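PDB 4E4U: mandalate racemase/muconate lactonizing enzyme from Unidentified, which belongs to the enolase superfamily and so probably abstracts a proton alpha to a carboxylate, though its own substrate and reaction are not established. Local coordinates for residues Q305-L310 against N329-E334; P229-E234 against I278-V283; A344-T349 against I368-D373; H9-P14 against W23-L28. One frame throughout, in Å; residues are numbered along the deposited sequence.

Contact 4 comes first along the chain, pairing the strands of a hairpin in the N-terminal domain; contacts 2, 1 and 3 follow in series within the C-terminal barrel domain. Contacts 1 and 2 are neighbours, their centres about 7 Å apart, because strands 278-279 and 305-306 lie side by side in the barrel sheet: Ala-307 N approaches Leu-279 O at 2.9 Å. Contact 3 lies about 24 Å from contact 1, centre to centre, and about 11 Å from contact 4, which it touches. There Leu-370 CD1 packs on Phe-25 CB at 3.8 Å, so their touching joins the two domains, while contacts 1 and 2 belong to the barrel wall and interior respectively.

Contact 1 (Q305-L310 against N329-E334); sequences QIAPHL and NFLIQE
Ile-306 ties strand 305-306 to residues 329-334 with both of its backbone polar atoms: its N donates to Asn-329 O (2.9 Å), and its O accepts from Leu-331 N (2.9 Å). Farther along, a weak bond runs from Glu-334 N to Pro-308 O at 3.4 Å. Glu-334 adds a side-chain bond: with CG anti to the backbone N (chi1 -175°), its extended chain brings OE1 to Leu-310 N at 2.9 Å, the donor lying above the carboxylate plane. A water links Glu-334 OE2 to Leu-310 O. Gln-333 crosses Pro-308 at about a right angle, its OE1, hydrogen-bonded to Ser-320, packing 3.5 Å from Pro-308 CB. Among apolar groups, small Ala-307 lets its CB meet Ile-332 CG2 at 3.9 Å, and Pro-308 CD reaches the Phe-330 ring edge. The lead-in to strand 333-335, which pairs with strand 125-130, here meets strand 305-306 in the barrel wall: helix 314-325 packs against Ile-306, Pro-308 and Phe-330, while strand 125-130 lies against Ile-332 and Glu-334.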
loop_
_atom_site.group_PDB
_atom_site.type_symbol
_atom_site.label_atom_id
_atom_site.label_comp_id
_atom_site.label_asym_id
_atom_site.label_seq_id
_atom_site.Cartn_x
_atom_site.Cartn_y
_atom_site.Cartn_z
ATOM N N GLN A 305 -2.571 15.912 -18.682
ATOM C CA GLN A 305 -2.877 17.010 -19.585
ATOM C C GLN A 305 -4.329 17.430 -19.449
ATOM O O GLN A 305 -5.160 16.689 -18.914
ATOM C CB GLN A 305 -2.622 16.591 -21.030
ATOM C CG GLN A 305 -1.187 16.231 -21.325
ATOM C CD GLN A 305 -1.029 15.690 -22.723
ATOM O OE1 GLN A 305 -1.459 14.564 -23.026
ATOM N NE2 GLN A 305 -0.444 16.501 -23.610
ATOM N N ILE A 306 -4.647 18.641 -19.890
ATOM C CA ILE A 306 -6.046 19.049 -19.940
ATOM C C ILE A 306 -6.544 19.112 -21.377
ATOM O O ILE A 306 -5.820 19.488 -22.300
ATOM C CB ILE A 306 -6.340 20.389 -19.215
ATOM C CG1 ILE A 306 -5.793 21.582 -20.005
ATOM C CG2 ILE A 306 -5.814 20.355 -17.781
ATOM C CD1 ILE A 306 -6.346 22.911 -19.537
ATOM N N ALA A 307 -7.789 18.698 -21.546
ATOM C CA ALA A 307 -8.467 18.715 -22.835
ATOM C C ALA A 307 -9.897 19.144 -22.556
ATOM O O ALA A 307 -10.786 18.301 -22.406
ATOM C CB ALA A 307 -8.437 17.337 -23.471
ATOM N N PRO A 308 -10.128 20.459 -22.444
ATOM C CA PRO A 308 -11.431 20.898 -21.934
ATOM C C PRO A 308 -12.605 20.453 -22.797
ATOM O O PRO A 308 -12.549 20.444 -24.035
ATOM C CB PRO A 308 -11.314 22.424 -21.923
ATOM C CG PRO A 308 -9.844 22.686 -21.817
ATOM C CD PRO A 308 -9.200 21.588 -22.631
ATOM N N HIS A 309 -13.671 20.079 -22.101
ATOM C CA HIS A 309 -14.910 19.633 -22.712
ATOM C C HIS A 309 -15.736 20.830 -23.154
ATOM O O HIS A 309 -15.718 21.891 -22.515
ATOM C CB HIS A 309 -15.697 18.822 -21.678
ATOM C CG HIS A 309 -17.121 18.569 -22.058
ATOM N ND1 HIS A 309 -18.149 19.407 -21.686
ATOM C CD2 HIS A 309 -17.696 17.555 -22.748
ATOM C CE1 HIS A 309 -19.292 18.935 -22.152
ATOM N NE2 HIS A 309 -19.042 17.811 -22.798
ATOM N N LEU A 310 -16.483 20.655 -24.235
ATOM C CA LEU A 310 -17.397 21.688 -24.682
ATOM C C LEU A 310 -18.602 21.051 -25.375
ATOM O O LEU A 310 -18.465 20.430 -26.427
ATOM C CB LEU A 310 -16.670 22.662 -25.615
ATOM C CG LEU A 310 -17.076 24.132 -25.563
ATOM C CD1 LEU A 310 -18.511 24.309 -26.037
ATOM C CD2 LEU A 310 -16.884 24.697 -24.158
ATOM N N ASN A 329 0.254 22.479 -19.988
ATOM C CA ASN A 329 -0.053 21.072 -20.201
ATOM C C ASN A 329 -1.370 20.881 -20.948
ATOM O O ASN A 329 -2.168 19.995 -20.641
ATOM C CB ASN A 329 -0.055 20.307 -18.869
ATOM C CG ASN A 329 -0.996 20.908 -17.828
ATOM O OD1 ASN A 329 -1.193 22.123 -17.775
ATOM N ND2 ASN A 329 -1.545 20.054 -16.963
ATOM N N PHE A 330 -1.584 21.735 -21.937
ATOM C CA PHE A 330 -2.770 21.681 -22.781
ATOM C C PHE A 330 -2.586 20.660 -23.895
ATOM O O PHE A 330 -1.578 20.683 -24.602
ATOM C CB PHE A 330 -3.015 23.066 -23.381
ATOM C CG PHE A 330 -4.027 23.081 -24.495
ATOM C CD1 PHE A 330 -5.387 22.957 -24.228
ATOM C CD2 PHE A 330 -3.622 23.241 -25.811
ATOM C CE1 PHE A 330 -6.323 22.983 -25.262
ATOM C CE2 PHE A 330 -4.550 23.271 -26.842
ATOM C CZ PHE A 330 -5.895 23.141 -26.568
ATOM N N LEU A 331 -3.571 19.782 -24.070
ATOM C CA LEU A 331 -3.551 18.791 -25.153
ATOM C C LEU A 331 -4.351 19.236 -26.371
ATOM O O LEU A 331 -3.818 19.326 -27.476
ATOM C CB LEU A 331 -4.094 17.449 -24.655
ATOM C CG LEU A 331 -4.298 16.323 -25.678
ATOM C CD1 LEU A 331 -2.992 15.983 -26.395
ATOM C CD2 LEU A 331 -4.877 15.078 -25.015
ATOM N N ILE A 332 -5.637 19.513 -26.176
ATOM C CA ILE A 332 -6.532 19.788 -27.296
ATOM C C ILE A 332 -7.829 20.376 -26.749
ATOM O O ILE A 332 -8.188 20.125 -25.596
ATOM C CB ILE A 332 -6.804 18.478 -28.089
ATOM C CG1 ILE A 332 -7.335 18.748 -29.499
ATOM C CG2 ILE A 332 -7.696 17.521 -27.287
ATOM C CD1 ILE A 332 -7.288 17.500 -30.371
ATOM N N GLN A 333 -8.530 21.149 -27.574
ATOM C CA GLN A 333 -9.776 21.793 -27.167
ATOM C C GLN A 333 -10.933 21.270 -27.992
ATOM O O GLN A 333 -10.891 21.296 -29.219
ATOM C CB GLN A 333 -9.675 23.314 -27.325
ATOM C CG GLN A 333 -11.001 24.056 -27.167
ATOM C CD GLN A 333 -11.564 23.998 -25.758
ATOM O OE1 GLN A 333 -10.884 24.347 -24.791
ATOM N NE2 GLN A 333 -12.813 23.561 -25.634
ATOM N N GLU A 334 -11.973 20.801 -27.316
ATOM C CA GLU A 334 -13.159 20.349 -28.012
ATOM C C GLU A 334 -13.810 21.514 -28.733
ATOM O O GLU A 334 -14.030 22.585 -28.150
ATOM C CB GLU A 334 -14.165 19.719 -27.047
ATOM C CG GLU A 334 -15.375 19.114 -27.761
ATOM C CD GLU A 334 -16.125 18.101 -26.914
ATOM O OE1 GLU A 334 -15.996 18.151 -25.673
ATOM O OE2 GLU A 334 -16.832 17.248 -27.497
HETATM O O HOH W 1 0.483 19.109 -23.040
HETATM O O HOH W 2 -19.251 18.128 -27.670
#

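Contact 2 (P229-E234 against I278-V283); sequences PLWFEE and ILQLNV
Trp-231 and Ile-278 lie on next-but-one strands of the barrel of the enolase superfamily, their CA atoms 8.1 Å apart, with Glu-233 and Gln-280 the next such pair at 8.9 Å. Strand 255-257 runs between strands 231-233 and 278-279 in the parallel sheet, so the backbones do not pair and side chains carry most of the contact. Ile-278 supplies the apolar filling: CD1 lies 3.9 Å from Trp-231 CE3, and their side chains cross at about a right angle. Trp-231 is suited here because its broad ring also offers an N-H. Chi1 of 72° sets CG between the backbone N and the carbonyl carbon, and the indole spans from Ile-278 to Gln-280. The Gln-280 amide stands nearly perpendicular to the indole, its NE2 above one face toward the rim. Glu-233 OE1, also salt-bridged to Lys-164, accepts from Trp-231 NE1 on its anti lone pair at 2.9 Å. Gln-280 NE2 reaches that same oxygen at 3.0 Å from above the carboxylate plane, 85° out of it.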
loop_
_atom_site.group_PDB
_atom_site.type_symbol
_atom_site.label_atom_id
_atom_site.label_comp_id
_atom_site.label_asym_id
_atom_site.label_seq_id
_atom_site.Cartn_x
_atom_site.Cartn_y
_atom_site.Cartn_z
ATOM N N PRO A 229 -6.069 4.598 -30.293
ATOM C CA PRO A 229 -6.774 5.859 -30.041
ATOM C C PRO A 229 -5.995 6.742 -29.070
ATOM O O PRO A 229 -5.306 6.243 -28.159
ATOM C CB PRO A 229 -8.095 5.425 -29.388
ATOM C CG PRO A 229 -8.133 3.945 -29.438
ATOM C CD PRO A 229 -6.757 3.437 -29.705
ATOM N N LEU A 230 -6.128 8.049 -29.253
ATOM C CA LEU A 230 -5.521 9.007 -28.337
ATOM C C LEU A 230 -6.161 8.927 -26.946
ATOM O O LEU A 230 -5.486 9.114 -25.939
ATOM C CB LEU A 230 -5.604 10.421 -28.920
ATOM C CG LEU A 230 -5.290 11.624 -28.018
ATOM C CD1 LEU A 230 -3.945 11.513 -27.324
ATOM C CD2 LEU A 230 -5.348 12.914 -28.818
ATOM N N TRP A 231 -7.457 8.654 -26.880
ATOM C CA TRP A 231 -8.062 8.393 -25.581
ATOM C C TRP A 231 -9.314 7.548 -25.633
ATOM O O TRP A 231 -9.934 7.381 -26.688
ATOM C CB TRP A 231 -8.326 9.687 -24.801
ATOM C CG TRP A 231 -9.449 10.586 -25.265
ATOM C CD1 TRP A 231 -10.777 10.273 -25.392
ATOM C CD2 TRP A 231 -9.347 11.984 -25.542
ATOM N NE1 TRP A 231 -11.497 11.387 -25.779
ATOM C CE2 TRP A 231 -10.635 12.460 -25.865
ATOM C CE3 TRP A 231 -8.278 12.893 -25.554
ATOM C CZ2 TRP A 231 -10.886 13.787 -26.206
ATOM C CZ3 TRP A 231 -8.526 14.211 -25.889
ATOM C CH2 TRP A 231 -9.820 14.646 -26.211
ATOM N N PHE A 232 -9.649 7.026 -24.460
ATOM C CA PHE A 232 -10.865 6.272 -24.186
ATOM C C PHE A 232 -11.570 7.123 -23.129
ATOM O O PHE A 232 -11.089 7.240 -21.992
ATOM C CB PHE A 232 -10.448 4.903 -23.656
ATOM C CG PHE A 232 -11.580 3.938 -23.358
ATOM C CD1 PHE A 232 -12.901 4.185 -23.716
ATOM C CD2 PHE A 232 -11.291 2.754 -22.687
ATOM C CE1 PHE A 232 -13.900 3.247 -23.420
ATOM C CE2 PHE A 232 -12.280 1.835 -22.397
ATOM C CZ PHE A 232 -13.582 2.080 -22.761
ATOM N N GLU A 233 -12.667 7.767 -23.528
ATOM C CA GLU A 233 -13.343 8.780 -22.716
ATOM C C GLU A 233 -14.370 8.159 -21.776
ATOM O O GLU A 233 -15.091 7.248 -22.175
ATOM C CB GLU A 233 -14.064 9.748 -23.658
ATOM C CG GLU A 233 -14.763 10.921 -22.996
ATOM C CD GLU A 233 -14.957 12.093 -23.948
ATOM O OE1 GLU A 233 -14.145 12.254 -24.882
ATOM O OE2 GLU A 233 -15.909 12.874 -23.748
ATOM N N GLU A 234 -14.449 8.659 -20.541
ATOM C CA GLU A 234 -15.491 8.241 -19.591
ATOM C C GLU A 234 -15.856 6.760 -19.711
ATOM O O GLU A 234 -16.993 6.418 -20.053
ATOM C CB GLU A 234 -16.761 9.077 -19.784
ATOM C CG GLU A 234 -16.646 10.537 -19.388
ATOM C CD GLU A 234 -17.982 11.083 -18.937
ATOM O OE1 GLU A 234 -18.945 11.023 -19.729
ATOM O OE2 GLU A 234 -18.095 11.524 -17.778
ATOM N N ILE A 278 -5.843 12.467 -18.849
ATOM C CA ILE A 278 -6.315 13.586 -19.651
ATOM C C ILE A 278 -7.598 14.076 -18.995
ATOM O O ILE A 278 -8.554 13.314 -18.856
ATOM C CB ILE A 278 -6.574 13.156 -21.111
ATOM C CG1 ILE A 278 -5.264 12.703 -21.774
ATOM C CG2 ILE A 278 -7.196 14.288 -21.922
ATOM C CD1 ILE A 278 -5.465 11.946 -23.082
ATOM N N LEU A 279 -7.599 15.334 -18.553
ATOM C CA LEU A 279 -8.716 15.885 -17.794
ATOM C C LEU A 279 -9.598 16.763 -18.660
ATOM O O LEU A 279 -9.150 17.783 -19.195
ATOM C CB LEU A 279 -8.219 16.702 -16.606
ATOM C CG LEU A 279 -7.300 15.997 -15.629
ATOM C CD1 LEU A 279 -7.075 16.864 -14.395
ATOM C CD2 LEU A 279 -7.862 14.651 -15.230
ATOM N N GLN A 280 -10.857 16.362 -18.773
ATOM C CA GLN A 280 -11.824 17.025 -19.630
ATOM C C GLN A 280 -12.762 17.919 -18.828
ATOM O O GLN A 280 -13.988 17.827 -18.925
ATOM C CB GLN A 280 -12.595 15.983 -20.426
ATOM C CG GLN A 280 -11.679 15.112 -21.264
ATOM C CD GLN A 280 -12.405 13.989 -21.947
ATOM O OE1 GLN A 280 -13.100 13.202 -21.304
ATOM N NE2 GLN A 280 -12.238 13.895 -23.264
ATOM N N LEU A 281 -12.173 18.808 -18.044
ATOM C CA LEU A 281 -12.956 19.781 -17.305
ATOM C C LEU A 281 -13.786 20.639 -18.263
ATOM O O LEU A 281 -13.353 20.950 -19.382
ATOM C CB LEU A 281 -12.021 20.653 -16.457
ATOM C CG LEU A 281 -11.001 21.523 -17.205
ATOM C CD1 LEU A 281 -11.554 22.897 -17.580
ATOM C CD2 LEU A 281 -9.734 21.686 -16.383
ATOM N N ASN A 282 -14.976 21.022 -17.819
ATOM C CA ASN A 282 -15.748 22.052 -18.495
ATOM C C ASN A 282 -15.704 23.278 -17.593
ATOM O O ASN A 282 -16.127 23.211 -16.425
ATOM C CB ASN A 282 -17.180 21.589 -18.755
ATOM C CG ASN A 282 -17.967 22.583 -19.585
ATOM O OD1 ASN A 282 -18.021 23.775 -19.262
ATOM N ND2 ASN A 282 -18.591 22.101 -20.653
ATOM N N VAL A 283 -15.183 24.382 -18.119
ATOM C CA VAL A 283 -14.977 25.589 -17.311
ATOM C C VAL A 283 -16.278 26.162 -16.772
ATOM O O VAL A 283 -16.268 26.908 -15.794
ATOM C CB VAL A 283 -14.200 26.701 -18.066
ATOM C CG1 VAL A 283 -12.806 26.229 -18.424
ATOM C CG2 VAL A 283 -14.956 27.149 -19.319
#

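Contact 3 (A344-T349 against I368-D373); sequences AEVVKT and IELDMD
Two backbone hydrogen bonds hold residues 346-348 against 369-371: Asp-371 N donates to Val-346 O at 2.8 Å, and Lys-348 N donates to Glu-369 O at 2.8 Å. The second is aligned nearly with the carbonyl, whereas the first donor stands 41° out of its carbonyl plane. Waters bridge the exposed side. One molecule accepts from Lys-348 NZ and donates to Asp-371 OD2, bridging charges that are 4.6 Å apart; another accepts from both Thr-349 N and Glu-369 N. Lys-348 suits this edge because its methylenes can pack while its ammonium stays in water; bent at chi2 and chi3, the chain lays CD 4.0 Å from Asp-371 CB, crossing that side chain at about a right angle. Inward, branched residues take over: Val-347 CG1 touches Ile-368 CG1 at 3.8 Å, and Leu-370 CD2 lies near both valines, with Val-37 of the N-terminal sheet beyond. Asp-371 also accepts weakly from Asp-373 N through OD1, the N-cap arrangement that opens helix 372-377 right after a single beta bridge.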
loop_
_atom_site.group_PDB
_atom_site.type_symbol
_atom_site.label_atom_id
_atom_site.label_comp_id
_atom_site.label_asym_id
_atom_site.label_seq_id
_atom_site.Cartn_x
_atom_site.Cartn_y
_atom_site.Cartn_z
ATOM N N ALA A 344 -21.983 31.009 -34.054
ATOM C CA ALA A 344 -21.500 32.273 -34.585
ATOM C C ALA A 344 -22.612 33.316 -34.532
ATOM O O ALA A 344 -22.361 34.488 -34.251
ATOM C CB ALA A 344 -21.009 32.094 -36.012
ATOM N N GLU A 345 -23.842 32.892 -34.794
ATOM C CA GLU A 345 -24.956 33.830 -34.894
ATOM C C GLU A 345 -25.255 34.537 -33.571
ATOM O O GLU A 345 -25.636 35.707 -33.547
ATOM C CB GLU A 345 -26.211 33.112 -35.389
ATOM C CG GLU A 345 -27.309 34.069 -35.825
ATOM C CD GLU A 345 -28.580 33.360 -36.239
ATOM O OE1 GLU A 345 -28.618 32.112 -36.172
ATOM O OE2 GLU A 345 -29.543 34.054 -36.629
ATOM N N VAL A 346 -25.080 33.823 -32.465
ATOM C CA VAL A 346 -25.496 34.343 -31.169
ATOM C C VAL A 346 -24.489 35.326 -30.545
ATOM O O VAL A 346 -24.772 35.941 -29.514
ATOM C CB VAL A 346 -25.846 33.190 -30.199
ATOM C CG1 VAL A 346 -24.589 32.585 -29.591
ATOM C CG2 VAL A 346 -26.821 33.659 -29.130
ATOM N N VAL A 347 -23.330 35.496 -31.180
ATOM C CA VAL A 347 -22.327 36.437 -30.667
ATOM C C VAL A 347 -21.980 37.518 -31.690
ATOM O O VAL A 347 -22.227 37.354 -32.887
ATOM C CB VAL A 347 -21.033 35.735 -30.196
ATOM C CG1 VAL A 347 -21.296 34.894 -28.947
ATOM C CG2 VAL A 347 -20.428 34.904 -31.324
ATOM N N LYS A 348 -21.408 38.621 -31.210
ATOM C CA LYS A 348 -21.046 39.746 -32.072
ATOM C C LYS A 348 -19.830 39.422 -32.937
ATOM O O LYS A 348 -19.783 39.771 -34.115
ATOM C CB LYS A 348 -20.770 40.995 -31.231
ATOM C CG LYS A 348 -21.950 41.455 -30.378
ATOM C CD LYS A 348 -23.077 42.026 -31.221
ATOM C CE LYS A 348 -22.723 43.402 -31.776
ATOM N NZ LYS A 348 -23.812 43.982 -32.622
ATOM N N THR A 349 -18.844 38.764 -32.335
ATOM C CA THR A 349 -17.629 38.360 -33.033
ATOM C C THR A 349 -17.420 36.869 -32.799
ATOM O O THR A 349 -17.094 36.455 -31.696
ATOM C CB THR A 349 -16.398 39.118 -32.498
ATOM O OG1 THR A 349 -16.554 40.523 -32.731
ATOM C CG2 THR A 349 -15.123 38.635 -33.181
ATOM N N ILE A 368 -15.530 37.787 -25.983
ATOM C CA ILE A 368 -16.815 37.303 -26.475
ATOM C C ILE A 368 -17.930 38.245 -26.018
ATOM O O ILE A 368 -17.827 38.865 -24.963
ATOM C CB ILE A 368 -17.087 35.848 -25.990
ATOM C CG1 ILE A 368 -18.064 35.120 -26.913
ATOM C CG2 ILE A 368 -17.578 35.818 -24.560
ATOM C CD1 ILE A 368 -17.449 34.741 -28.239
ATOM N N GLU A 369 -18.981 38.370 -26.824
ATOM C CA GLU A 369 -20.113 39.218 -26.467
ATOM C C GLU A 369 -21.361 38.713 -27.164
ATOM O O GLU A 369 -21.342 38.468 -28.370
ATOM C CB GLU A 369 -19.851 40.676 -26.869
ATOM C CG GLU A 369 -20.959 41.650 -26.457
ATOM C CD GLU A 369 -20.631 43.097 -26.781
ATOM O OE1 GLU A 369 -19.571 43.357 -27.389
ATOM O OE2 GLU A 369 -21.438 43.980 -26.430
ATOM N N LEU A 370 -22.451 38.574 -26.416
ATOM C CA LEU A 370 -23.705 38.122 -27.010
ATOM C C LEU A 370 -24.327 39.183 -27.905
ATOM O O LEU A 370 -24.287 40.376 -27.595
ATOM C CB LEU A 370 -24.710 37.746 -25.928
ATOM C CG LEU A 370 -24.374 36.530 -25.069
ATOM C CD1 LEU A 370 -25.347 36.437 -23.912
ATOM C CD2 LEU A 370 -24.404 35.251 -25.896
ATOM N N ASP A 371 -24.911 38.729 -29.009
ATOM C CA ASP A 371 -25.751 39.569 -29.842
ATOM C C ASP A 371 -27.149 39.491 -29.238
ATOM O O ASP A 371 -27.849 38.490 -29.400
ATOM C CB ASP A 371 -25.742 39.055 -31.286
ATOM C CG ASP A 371 -26.529 39.943 -32.233
ATOM O OD1 ASP A 371 -27.571 40.491 -31.821
ATOM O OD2 ASP A 371 -26.099 40.090 -33.396
ATOM N N MET A 372 -27.551 40.544 -28.533
ATOM C CA MET A 372 -28.795 40.502 -27.771
ATOM C C MET A 372 -30.047 40.449 -28.639
ATOM O O MET A 372 -31.079 39.943 -28.203
ATOM C CB MET A 372 -28.872 41.658 -26.772
ATOM C CG MET A 372 -27.819 41.572 -25.678
ATOM S SD MET A 372 -27.686 39.933 -24.921
ATOM C CE MET A 372 -29.288 39.785 -24.139
ATOM N N ASP A 373 -29.969 40.956 -29.862
ATOM C CA ASP A 373 -31.114 40.850 -30.752
ATOM C C ASP A 373 -31.360 39.386 -31.128
ATOM O O ASP A 373 -32.501 38.926 -31.156
ATOM C CB ASP A 373 -30.918 41.725 -31.988
ATOM C CG ASP A 373 -30.876 43.205 -31.651
ATOM O OD1 ASP A 373 -31.661 43.649 -30.783
ATOM O OD2 ASP A 373 -30.059 43.927 -32.252
HETATM O O HOH W 3 -24.668 37.890 -34.836
HETATM O O HOH W 4 -24.395 42.069 -34.626
HETATM O O HOH W 5 -18.127 38.065 -29.608
#

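Contact 4 (H9-P14 against W23-L28); sequences HIVAVP and WIFVKL
Val-13 rests one methyl over the face of the Trp-23 indole: CG2 sits 3.5 Å from the centroid of the five-membered ring, 15° off its normal, a CH-pi contact. Chi1 of 180° puts Val-13 CG1 anti to the backbone N and leaves CG2 beside that N, directed at the ring. A flat ring gives this methyl a broad surface to lie against, and its NE1 is satisfied by Gly-19 O. On the sheet face that carries Trp-23, Val-11 CG2 lies in the plane of the Phe-25 ring, at its edge, 3.8 Å from CE2. The other face carries Ile-10 and Ile-24 side by side, CG1 of Ile-10 and CG2 of Ile-24 being 4.1 Å apart. Underneath, the antiparallel ladder holds the register: His-9 and Phe-25 exchange two backbone bonds, as do Val-11 and Trp-23, with Val-11 N to Trp-23 O at 2.9 Å. Helix 372-377 packs on His-9 and Val-11, helix 47-61 lies over Ile-10 and Ile-24, and strand 35-40 continues the sheet beyond strand 22-30.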
loop_
_atom_site.group_PDB
_atom_site.type_symbol
_atom_site.label_atom_id
_atom_site.label_comp_id
_atom_site.label_asym_id
_atom_site.label_seq_id
_atom_site.Cartn_x
_atom_site.Cartn_y
_atom_site.Cartn_z
ATOM N N HIS A 9 -30.162 34.755 -19.435
ATOM C CA HIS A 9 -30.734 34.501 -20.746
ATOM C C HIS A 9 -30.540 33.038 -21.094
ATOM O O HIS A 9 -29.413 32.596 -21.315
ATOM C CB HIS A 9 -30.071 35.389 -21.802
ATOM C CG HIS A 9 -30.245 36.852 -21.542
ATOM N ND1 HIS A 9 -31.388 37.536 -21.889
ATOM C CD2 HIS A 9 -29.428 37.758 -20.954
ATOM C CE1 HIS A 9 -31.272 38.800 -21.524
ATOM N NE2 HIS A 9 -30.088 38.960 -20.953
ATOM N N ILE A 10 -31.638 32.288 -21.111
ATOM C CA ILE A 10 -31.589 30.872 -21.451
ATOM C C ILE A 10 -32.091 30.713 -22.881
ATOM O O ILE A 10 -33.289 30.802 -23.154
ATOM C CB ILE A 10 -32.380 30.002 -20.448
ATOM C CG1 ILE A 10 -31.793 30.180 -19.042
ATOM C CG2 ILE A 10 -32.336 28.536 -20.872
ATOM C CD1 ILE A 10 -32.481 29.372 -17.954
ATOM N N VAL A 11 -31.146 30.513 -23.792
ATOM C CA VAL A 11 -31.408 30.546 -25.221
ATOM C C VAL A 11 -31.733 29.158 -25.756
ATOM O O VAL A 11 -31.020 28.195 -25.475
ATOM C CB VAL A 11 -30.165 31.089 -25.951
ATOM C CG1 VAL A 11 -30.350 31.049 -27.451
ATOM C CG2 VAL A 11 -29.858 32.510 -25.481
ATOM N N ALA A 12 -32.810 29.059 -26.528
ATOM C CA ALA A 12 -33.171 27.808 -27.186
ATOM C C ALA A 12 -32.291 27.610 -28.414
ATOM O O ALA A 12 -32.267 28.457 -29.307
ATOM C CB ALA A 12 -34.638 27.831 -27.595
ATOM N N VAL A 13 -31.574 26.492 -28.462
ATOM C CA VAL A 13 -30.741 26.172 -29.613
ATOM C C VAL A 13 -31.633 25.607 -30.719
ATOM O O VAL A 13 -32.381 24.666 -30.490
ATOM C CB VAL A 13 -29.647 25.154 -29.236
ATOM C CG1 VAL A 13 -28.790 24.818 -30.440
ATOM C CG2 VAL A 13 -28.785 25.687 -28.089
ATOM N N PRO A 14 -31.577 26.188 -31.930
ATOM C CA PRO A 14 -32.469 25.702 -32.992
ATOM C C PRO A 14 -32.179 24.252 -33.373
ATOM O O PRO A 14 -31.040 23.799 -33.211
ATOM C CB PRO A 14 -32.137 26.620 -34.175
ATOM C CG PRO A 14 -31.506 27.834 -33.567
ATOM C CD PRO A 14 -30.759 27.331 -32.369
ATOM N N TRP A 23 -28.751 26.987 -23.995
ATOM C CA TRP A 23 -27.548 27.508 -23.359
ATOM C C TRP A 23 -27.940 28.538 -22.315
ATOM O O TRP A 23 -28.814 29.376 -22.553
ATOM C CB TRP A 23 -26.615 28.125 -24.400
ATOM C CG TRP A 23 -26.161 27.144 -25.441
ATOM C CD1 TRP A 23 -26.005 25.790 -25.285
ATOM C CD2 TRP A 23 -25.824 27.430 -26.808
ATOM N NE1 TRP A 23 -25.578 25.225 -26.466
ATOM C CE2 TRP A 23 -25.460 26.210 -27.415
ATOM C CE3 TRP A 23 -25.788 28.604 -27.569
ATOM C CZ2 TRP A 23 -25.080 26.128 -28.759
ATOM C CZ3 TRP A 23 -25.401 28.520 -28.903
ATOM C CH2 TRP A 23 -25.052 27.294 -29.481
ATOM N N ILE A 24 -27.297 28.458 -21.153
ATOM C CA ILE A 24 -27.621 29.330 -20.034
ATOM C C ILE A 24 -26.573 30.422 -19.897
ATOM O O ILE A 24 -25.442 30.147 -19.485
ATOM C CB ILE A 24 -27.682 28.536 -18.712
ATOM C CG1 ILE A 24 -28.657 27.362 -18.825
ATOM C CG2 ILE A 24 -28.076 29.453 -17.568
ATOM C CD1 ILE A 24 -28.598 26.407 -17.638
ATOM N N PHE A 25 -26.944 31.656 -20.230
ATOM C CA PHE A 25 -26.010 32.776 -20.141
ATOM C C PHE A 25 -26.364 33.697 -18.988
ATOM O O PHE A 25 -27.539 33.881 -18.670
ATOM C CB PHE A 25 -26.002 33.591 -21.442
ATOM C CG PHE A 25 -25.625 32.796 -22.660
ATOM C CD1 PHE A 25 -24.381 32.188 -22.760
ATOM C CD2 PHE A 25 -26.512 32.678 -23.724
ATOM C CE1 PHE A 25 -24.036 31.461 -23.892
ATOM C CE2 PHE A 25 -26.170 31.961 -24.852
ATOM C CZ PHE A 25 -24.934 31.346 -24.937
ATOM N N VAL A 26 -25.344 34.287 -18.375
ATOM C CA VAL A 26 -25.558 35.338 -17.388
ATOM C C VAL A 26 -24.787 36.589 -17.797
ATOM O O VAL A 26 -23.666 36.500 -18.317
ATOM C CB VAL A 26 -25.136 34.884 -15.971
ATOM C CG1 VAL A 26 -26.092 33.814 -15.453
ATOM C CG2 VAL A 26 -23.691 34.379 -15.962
ATOM N N LYS A 27 -25.406 37.748 -17.597
ATOM C CA LYS A 27 -24.756 39.029 -17.856
ATOM C C LYS A 27 -24.707 39.841 -16.571
ATOM O O LYS A 27 -25.733 40.060 -15.927
ATOM C CB LYS A 27 -25.478 39.799 -18.966
ATOM C CG LYS A 27 -25.283 39.197 -20.351
ATOM C CD LYS A 27 -26.020 39.986 -21.438
ATOM C CE LYS A 27 -25.461 41.395 -21.611
ATOM N NZ LYS A 27 -26.178 42.168 -22.656
ATOM N N LEU A 28 -23.503 40.258 -16.186
ATOM C CA LEU A 28 -23.308 41.068 -14.989
ATOM C C LEU A 28 -22.955 42.486 -15.372
ATOM O O LEU A 28 -22.266 42.715 -16.370
ATOM C CB LEU A 28 -22.163 40.507 -14.150
ATOM C CG LEU A 28 -22.274 39.049 -13.721
ATOM C CD1 LEU A 28 -21.074 38.669 -12.868
ATOM C CD2 LEU A 28 -23.576 38.833 -12.964
#